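Local coordinates for condensin complex subunit 3 (Schizosaccharomyces pombe, PDB 5OQR), which serves as a regulatory subunit of condensin, the complex required to convert interphase chromatin into condensed, mitotic-like chromosomes, at residues S223-V228 with S272-V277; V228-W233 with A247-Y252. All coordinates share one frame; numbering follows the deposited sequence.

Both contacts use helix 224-235, and V228 belongs to each range, yet they engage different sides of that helix. Contact 2 is core: all four touching residues are buried, and the meeting of I230 and L231 with M249 and L250 on helix 240-257 is purely apolar, within HEAT repeat 5. Contact 1 lies at the surface, where the first turn of the helix meets the start of helix 275-288, and it mixes a valine pair with an asparagine amide and a lysine end. Their centres are 11 Å apart, and V277 of contact 1 joins them by packing its methyl groups on L231 and K232.

Contact 1: S223-V228 with S272-V277; sequences SIKKRV and SNNSDV
V228 supplies the apolar part of this contact, its methyl groups reaching both V277 and N274. V228 CG1 meets V277 CG2 at 3.9 Å, and V277 CG1 is equally near, so one methyl group lies against both branches of the opposing valine. With V228 CG1 anti to the backbone N (chi1 175°), this branch points at the start of helix 275-288, where the CA atoms of V228 and V277 are 6.9 Å apart.

The amide of N274 packs against the same valine without a bond between them. V228 CG1 sits 3.7 Å from N274 OD1, while V228 CG2 lies 3.9 Å from N274 CG; the side chains meet at a slant. The amide nitrogen is held on its own side of the interface: N274 ND2 donates to the backbone O of D270. Replaced by alanine, N274 would have no amide to give D270 O, and a gap beside the V228 methyl groups is likely to follow.

Polar contact across the segments is loose. K225, bent at chi2 (-60°), brings NZ to 3.8 Å from N274 ND2, a meeting of two nitrogens and no hydrogen bond; the ammonium has a long, weak ion pair with D270. Within 223-228, S223 is the N-cap of its helix, its OG accepting from K226 N at 3.2 Å with an N-H...O angle of 138°.

N274 holds the N-cap position of its own helix without a capping bond. The arrangement joins two helix beginnings, packing the first helix of HEAT repeat 5 against helix 275-288, which follows the repeat in the chain, as successive helices pack in a HEAT solenoid.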
ATOM      1  N   SER A 223      21.760   2.919   1.257  1.00 65.66           N
ATOM      2  CA  SER A 223      21.868   3.128  -0.176  1.00 60.51           C
ATOM      3  C   SER A 223      20.802   4.116  -0.631  1.00 63.38           C
ATOM      4  O   SER A 223      19.728   4.223  -0.034  1.00 67.76           O
ATOM      5  CB  SER A 223      21.712   1.806  -0.923  1.00 69.09           C
ATOM      6  OG  SER A 223      20.391   1.315  -0.807  1.00 51.05           O
ATOM      7  N   ILE A 224      21.112   4.850  -1.702  1.00 57.29           N
ATOM      8  CA  ILE A 224      20.185   5.867  -2.193  1.00 53.72           C
ATOM      9  C   ILE A 224      18.814   5.257  -2.450  1.00 50.60           C
ATOM     10  O   ILE A 224      17.780   5.875  -2.174  1.00 47.93           O
ATOM     11  CB  ILE A 224      20.755   6.547  -3.454  1.00 54.79           C
ATOM     12  CG1 ILE A 224      22.078   7.242  -3.111  1.00 73.24           C
ATOM     13  CG2 ILE A 224      19.742   7.539  -4.030  1.00 49.11           C
ATOM     14  CD1 ILE A 224      22.686   8.064  -4.236  1.00 76.88           C
ATOM     15  N   LYS A 225      18.782   4.032  -2.975  1.00 53.01           N
ATOM     16  CA  LYS A 225      17.505   3.383  -3.239  1.00 55.75           C
ATOM     17  C   LYS A 225      16.809   2.945  -1.959  1.00 55.72           C
ATOM     18  O   LYS A 225      15.585   2.773  -1.961  1.00 53.80           O
ATOM     19  CB  LYS A 225      17.711   2.188  -4.172  1.00 66.21           C
ATOM     20  CG  LYS A 225      18.508   2.522  -5.433  1.00 93.18           C
ATOM     21  CD  LYS A 225      17.829   3.600  -6.283  1.00101.34           C
ATOM     22  CE  LYS A 225      18.839   4.384  -7.101  1.00 87.48           C
ATOM     23  NZ  LYS A 225      18.230   5.606  -7.700  1.00 64.62           N
ATOM     24  N   LYS A 226      17.555   2.764  -0.870  1.00 63.84           N
ATOM     25  CA  LYS A 226      16.929   2.511   0.422  1.00 56.12           C
ATOM     26  C   LYS A 226      16.334   3.791   0.997  1.00 47.22           C
ATOM     27  O   LYS A 226      15.203   3.791   1.489  1.00 38.60           O
ATOM     28  CB  LYS A 226      17.947   1.909   1.391  1.00 60.17           C
ATOM     29  CG  LYS A 226      18.209   0.426   1.182  1.00 61.07           C
ATOM     30  CD  LYS A 226      19.181  -0.110   2.219  1.00 63.35           C
ATOM     31  CE  LYS A 226      19.544  -1.560   1.954  1.00 67.59           C
ATOM     32  NZ  LYS A 226      20.607  -1.694   0.920  1.00 80.92           N
ATOM     33  N   ARG A 227      17.086   4.893   0.933  1.00 41.79           N
ATOM     34  CA  ARG A 227      16.583   6.171   1.426  1.00 38.41           C
ATOM     35  C   ARG A 227      15.259   6.533   0.770  1.00 38.00           C
ATOM     36  O   ARG A 227      14.343   7.027   1.432  1.00 39.42           O
ATOM     37  CB  ARG A 227      17.605   7.277   1.163  1.00 42.97           C
ATOM     38  CG  ARG A 227      19.008   6.996   1.662  1.00 49.58           C
ATOM     39  CD  ARG A 227      19.981   8.012   1.098  1.00 43.69           C
ATOM     40  NE  ARG A 227      21.372   7.659   1.361  1.00 51.93           N
ATOM     41  CZ  ARG A 227      22.415   8.267   0.806  1.00 53.02           C
ATOM     42  NH1 ARG A 227      22.230   9.259  -0.054  1.00 56.59           N
ATOM     43  NH2 ARG A 227      23.645   7.877   1.105  1.00 55.93           N
ATOM     44  N   VAL A 228      15.146   6.298  -0.537  1.00 41.27           N
ATOM     45  CA  VAL A 228      13.942   6.689  -1.263  1.00 35.94           C
ATOM     46  C   VAL A 228      12.796   5.739  -0.946  1.00 37.43           C
ATOM     47  O   VAL A 228      11.646   6.164  -0.781  1.00 36.06           O
ATOM     48  CB  VAL A 228      14.233   6.747  -2.773  1.00 34.13           C
ATOM     49  CG1 VAL A 228      12.963   7.034  -3.566  1.00 30.51           C
ATOM     50  CG2 VAL A 228      15.281   7.802  -3.062  1.00 30.66           C
ATOM     51  N   SER A 272      16.423  13.637  -9.743  1.00 46.17           N
ATOM     52  CA  SER A 272      16.127  13.511 -11.167  1.00 42.56           C
ATOM     53  C   SER A 272      15.576  12.131 -11.500  1.00 45.35           C
ATOM     54  O   SER A 272      14.810  11.986 -12.459  1.00 48.85           O
ATOM     55  CB  SER A 272      17.379  13.803 -11.993  1.00 35.35           C
ATOM     56  OG  SER A 272      18.492  13.070 -11.517  1.00 44.90           O
ATOM     57  N   ASN A 273      15.946  11.114 -10.725  1.00 45.17           N
ATOM     58  CA  ASN A 273      15.438   9.763 -10.920  1.00 44.78           C
ATOM     59  C   ASN A 273      14.351   9.385  -9.924  1.00 39.39           C
ATOM     60  O   ASN A 273      13.731   8.330 -10.080  1.00 44.07           O
ATOM     61  CB  ASN A 273      16.583   8.750 -10.828  1.00 49.29           C
ATOM     62  CG  ASN A 273      17.519   8.820 -12.016  1.00 49.07           C
ATOM     63  OD1 ASN A 273      17.171   8.395 -13.116  1.00 56.79           O
ATOM     64  ND2 ASN A 273      18.714   9.353 -11.800  1.00 46.55           N
ATOM     65  N   ASN A 274      14.106  10.216  -8.911  1.00 44.08           N
ATOM     66  CA  ASN A 274      13.085   9.959  -7.906  1.00 42.37           C
ATOM     67  C   ASN A 274      12.315  11.255  -7.650  1.00 37.57           C
ATOM     68  O   ASN A 274      12.259  11.779  -6.544  1.00 43.04           O
ATOM     69  CB  ASN A 274      13.711   9.417  -6.625  1.00 42.65           C
ATOM     70  CG  ASN A 274      14.673   8.282  -6.884  1.00 35.16           C
ATOM     71  OD1 ASN A 274      14.266   7.138  -7.075  1.00 34.04           O
ATOM     72  ND2 ASN A 274      15.961   8.591  -6.892  1.00 42.61           N
ATOM     73  N   SER A 275      11.697  11.780  -8.708  1.00 39.71           N
ATOM     74  CA  SER A 275      11.058  13.088  -8.625  1.00 38.37           C
ATOM     75  C   SER A 275       9.837  13.058  -7.713  1.00 35.80           C
ATOM     76  O   SER A 275       9.665  13.940  -6.864  1.00 36.56           O
ATOM     77  CB  SER A 275      10.673  13.563 -10.027  1.00 42.01           C
ATOM     78  OG  SER A 275      10.125  14.866  -9.993  1.00 40.05           O
ATOM     79  N   ASP A 276       8.975  12.051  -7.871  1.00 38.42           N
ATOM     80  CA  ASP A 276       7.726  12.020  -7.113  1.00 39.04           C
ATOM     81  C   ASP A 276       7.989  11.964  -5.613  1.00 39.43           C
ATOM     82  O   ASP A 276       7.362  12.690  -4.833  1.00 34.44           O
ATOM     83  CB  ASP A 276       6.871  10.830  -7.551  1.00 50.00           C
ATOM     84  CG  ASP A 276       6.236  11.036  -8.913  1.00 55.08           C
ATOM     85  OD1 ASP A 276       6.165  12.196  -9.369  1.00 54.87           O
ATOM     86  OD2 ASP A 276       5.797  10.038  -9.523  1.00 61.63           O
ATOM     87  N   VAL A 277       8.913  11.102  -5.186  1.00 42.73           N
ATOM     88  CA  VAL A 277       9.221  10.996  -3.764  1.00 34.70           C
ATOM     89  C   VAL A 277       9.875  12.276  -3.263  1.00 33.52           C
ATOM     90  O   VAL A 277       9.619  12.721  -2.138  1.00 34.23           O
ATOM     91  CB  VAL A 277      10.108   9.765  -3.500  1.00 34.69           C
ATOM     92  CG1 VAL A 277      10.564   9.728  -2.045  1.00 40.02           C
ATOM     93  CG2 VAL A 277       9.360   8.492  -3.844  1.00 40.27           C
TER

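Contact 2: V228-W233 with A247-Y252; sequences VRILKW and ADMLAY
M249 reaches I230 with the end of its side chain: M249 CE lies 3.9 Å from I230 CG2, the two side chains crossing at about a right angle. The same methyl group is 4.3 Å from L231 CD2, and L231 CD2 in turn approaches L250 CG at 4.2 Å, these two side chains also crossing at about a right angle. No hydrogen bond crosses between the segments. The methionine chain runs extended through chi1 and chi2, then bends at chi3 (68°), which turns CE to the isoleucine and leucine. The L231 side chain leaves its helix pointing neither at the facing helix nor away from it, and its CD2 end then comes nearer.

The axes of these short segments approach to 10.9 Å at 129°, a strongly tilted antiparallel pairing that forms the two-helix hairpin of HEAT repeat 5. CA atoms of L231 and L250 are 8.0 Å apart, so leucine meets leucine where the backbones are nearest.

Further out, Y209 of helix 202-212 touches both I230 and M249, and W254, one turn beyond L250 on helix 240-257, touches L231 and M249. At the end of the first segment, W233 NE1 and K232 NZ each hydrogen-bond to an aromatic side chain of another protein chain.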
ATOM      1  N   VAL A 228      15.146   6.298  -0.537  1.00 41.27           N
ATOM      2  CA  VAL A 228      13.942   6.689  -1.263  1.00 35.94           C
ATOM      3  C   VAL A 228      12.796   5.739  -0.946  1.00 37.43           C
ATOM      4  O   VAL A 228      11.646   6.164  -0.781  1.00 36.06           O
ATOM      5  CB  VAL A 228      14.233   6.747  -2.773  1.00 34.13           C
ATOM      6  CG1 VAL A 228      12.963   7.034  -3.566  1.00 30.51           C
ATOM      7  CG2 VAL A 228      15.281   7.802  -3.062  1.00 30.66           C
ATOM      8  N   ARG A 229      13.084   4.441  -0.856  1.00 41.64           N
ATOM      9  CA  ARG A 229      12.031   3.477  -0.562  1.00 36.11           C
ATOM     10  C   ARG A 229      11.442   3.724   0.820  1.00 42.41           C
ATOM     11  O   ARG A 229      10.234   3.559   1.029  1.00 40.06           O
ATOM     12  CB  ARG A 229      12.581   2.056  -0.679  1.00 50.67           C
ATOM     13  CG  ARG A 229      11.509   1.002  -0.913  1.00 68.97           C
ATOM     14  CD  ARG A 229      12.065  -0.247  -1.585  1.00 76.99           C
ATOM     15  NE  ARG A 229      12.956  -1.008  -0.706  1.00 80.04           N
ATOM     16  CZ  ARG A 229      14.272  -1.135  -0.858  1.00 78.85           C
ATOM     17  NH1 ARG A 229      14.907  -0.559  -1.871  1.00 77.95           N
ATOM     18  NH2 ARG A 229      14.966  -1.859   0.012  1.00 86.59           N
ATOM     19  N   ILE A 230      12.279   4.136   1.774  1.00 42.97           N
ATOM     20  CA  ILE A 230      11.790   4.486   3.106  1.00 42.30           C
ATOM     21  C   ILE A 230      10.776   5.618   3.014  1.00 46.13           C
ATOM     22  O   ILE A 230       9.626   5.490   3.450  1.00 39.08           O
ATOM     23  CB  ILE A 230      12.965   4.864   4.026  1.00 40.13           C
ATOM     24  CG1 ILE A 230      13.839   3.639   4.296  1.00 53.74           C
ATOM     25  CG2 ILE A 230      12.458   5.449   5.345  1.00 61.56           C
ATOM     26  CD1 ILE A 230      15.142   3.957   4.982  1.00 44.48           C
ATOM     27  N   LEU A 231      11.195   6.752   2.449  1.00 43.21           N
ATOM     28  CA  LEU A 231      10.331   7.926   2.413  1.00 41.27           C
ATOM     29  C   LEU A 231       9.071   7.661   1.602  1.00 40.36           C
ATOM     30  O   LEU A 231       7.985   8.130   1.960  1.00 39.94           O
ATOM     31  CB  LEU A 231      11.099   9.117   1.841  1.00 41.73           C
ATOM     32  CG  LEU A 231      12.394   9.481   2.567  1.00 36.46           C
ATOM     33  CD1 LEU A 231      13.088  10.626   1.852  1.00 35.12           C
ATOM     34  CD2 LEU A 231      12.123   9.838   4.019  1.00 36.40           C
ATOM     35  N   LYS A 232       9.192   6.912   0.507  1.00 40.93           N
ATOM     36  CA  LYS A 232       8.020   6.596  -0.301  1.00 41.39           C
ATOM     37  C   LYS A 232       6.962   5.889   0.533  1.00 44.88           C
ATOM     38  O   LYS A 232       5.775   6.229   0.470  1.00 49.08           O
ATOM     39  CB  LYS A 232       8.426   5.736  -1.497  1.00 41.41           C
ATOM     40  CG  LYS A 232       7.316   5.543  -2.521  1.00 47.79           C
ATOM     41  CD  LYS A 232       7.678   4.497  -3.561  1.00 53.54           C
ATOM     42  CE  LYS A 232       7.659   3.094  -2.975  1.00 77.15           C
ATOM     43  NZ  LYS A 232       7.898   2.050  -4.007  1.00 87.59           N
ATOM     44  N   TRP A 233       7.374   4.901   1.326  1.00 47.51           N
ATOM     45  CA  TRP A 233       6.426   4.181   2.169  1.00 50.96           C
ATOM     46  C   TRP A 233       5.949   5.050   3.326  1.00 44.42           C
ATOM     47  O   TRP A 233       4.745   5.150   3.585  1.00 39.56           O
ATOM     48  CB  TRP A 233       7.070   2.898   2.694  1.00 52.34           C
ATOM     49  CG  TRP A 233       7.156   1.794   1.688  1.00 61.34           C
ATOM     50  CD1 TRP A 233       6.334   1.592   0.619  1.00 75.02           C
ATOM     51  CD2 TRP A 233       8.121   0.737   1.657  1.00 67.50           C
ATOM     52  NE1 TRP A 233       6.725   0.474  -0.073  1.00 82.57           N
ATOM     53  CE2 TRP A 233       7.820  -0.070   0.543  1.00 78.23           C
ATOM     54  CE3 TRP A 233       9.209   0.394   2.464  1.00 70.69           C
ATOM     55  CZ2 TRP A 233       8.570  -1.197   0.215  1.00 89.86           C
ATOM     56  CZ3 TRP A 233       9.951  -0.726   2.136  1.00 75.61           C
ATOM     57  CH2 TRP A 233       9.628  -1.508   1.022  1.00 84.47           C
ATOM     58  N   ALA A 247       7.582  11.619   8.731  1.00 36.66           N
ATOM     59  CA  ALA A 247       7.840  13.024   8.444  1.00 36.77           C
ATOM     60  C   ALA A 247       8.720  13.661   9.510  1.00 34.71           C
ATOM     61  O   ALA A 247       9.506  14.564   9.205  1.00 33.65           O
ATOM     62  CB  ALA A 247       6.519  13.782   8.321  1.00 36.75           C
ATOM     63  N   ASP A 248       8.606  13.207  10.761  1.00 43.41           N
ATOM     64  CA  ASP A 248       9.440  13.754  11.827  1.00 41.27           C
ATOM     65  C   ASP A 248      10.875  13.260  11.713  1.00 35.05           C
ATOM     66  O   ASP A 248      11.819  14.020  11.950  1.00 35.72           O
ATOM     67  CB  ASP A 248       8.851  13.392  13.191  1.00 40.96           C
ATOM     68  CG  ASP A 248       7.697  14.295  13.590  1.00 43.11           C
ATOM     69  OD1 ASP A 248       7.113  14.946  12.702  1.00 46.33           O
ATOM     70  OD2 ASP A 248       7.373  14.352  14.795  1.00 54.48           O
ATOM     71  N   MET A 249      11.061  11.986  11.359  1.00 34.81           N
ATOM     72  CA  MET A 249      12.405  11.476  11.116  1.00 37.78           C
ATOM     73  C   MET A 249      13.070  12.234   9.980  1.00 34.36           C
ATOM     74  O   MET A 249      14.275  12.504  10.021  1.00 40.02           O
ATOM     75  CB  MET A 249      12.342   9.985  10.794  1.00 45.21           C
ATOM     76  CG  MET A 249      13.653   9.380  10.289  1.00 41.23           C
ATOM     77  SD  MET A 249      13.399   7.797   9.471  1.00 51.05           S
ATOM     78  CE  MET A 249      12.497   8.313   8.012  1.00 49.98           C
ATOM     79  N   LEU A 250      12.297  12.574   8.951  1.00 38.65           N
ATOM     80  CA  LEU A 250      12.838  13.296   7.809  1.00 37.97           C
ATOM     81  C   LEU A 250      13.131  14.748   8.166  1.00 33.67           C
ATOM     82  O   LEU A 250      14.134  15.312   7.718  1.00 36.75           O
ATOM     83  CB  LEU A 250      11.848  13.200   6.645  1.00 36.91           C
ATOM     84  CG  LEU A 250      12.158  13.835   5.286  1.00 35.25           C
ATOM     85  CD1 LEU A 250      11.696  15.281   5.244  1.00 33.41           C
ATOM     86  CD2 LEU A 250      13.635  13.725   4.934  1.00 36.81           C
ATOM     87  N   ALA A 251      12.288  15.357   8.994  1.00 32.65           N
ATOM     88  CA  ALA A 251      12.349  16.790   9.238  1.00 32.63           C
ATOM     89  C   ALA A 251      13.192  17.179  10.445  1.00 35.71           C
ATOM     90  O   ALA A 251      13.443  18.372  10.635  1.00 39.12           O
ATOM     91  CB  ALA A 251      10.934  17.348   9.419  1.00 35.13           C
ATOM     92  N   TYR A 252      13.633  16.225  11.264  1.00 38.36           N
ATOM     93  CA  TYR A 252      14.378  16.576  12.469  1.00 36.86           C
ATOM     94  C   TYR A 252      15.674  15.789  12.602  1.00 43.24           C
ATOM     95  O   TYR A 252      16.657  16.305  13.144  1.00 60.85           O
ATOM     96  CB  TYR A 252      13.509  16.367  13.710  1.00 43.47           C
ATOM     97  CG  TYR A 252      12.503  17.474  13.938  1.00 37.32           C
ATOM     98  CD1 TYR A 252      12.917  18.761  14.244  1.00 35.69           C
ATOM     99  CD2 TYR A 252      11.141  17.230  13.854  1.00 37.83           C
ATOM    100  CE1 TYR A 252      12.005  19.776  14.452  1.00 33.23           C
ATOM    101  CE2 TYR A 252      10.221  18.238  14.063  1.00 36.43           C
ATOM    102  CZ  TYR A 252      10.660  19.509  14.362  1.00 37.16           C
ATOM    103  OH  TYR A 252       9.748  20.519  14.570  1.00 45.02           O
TER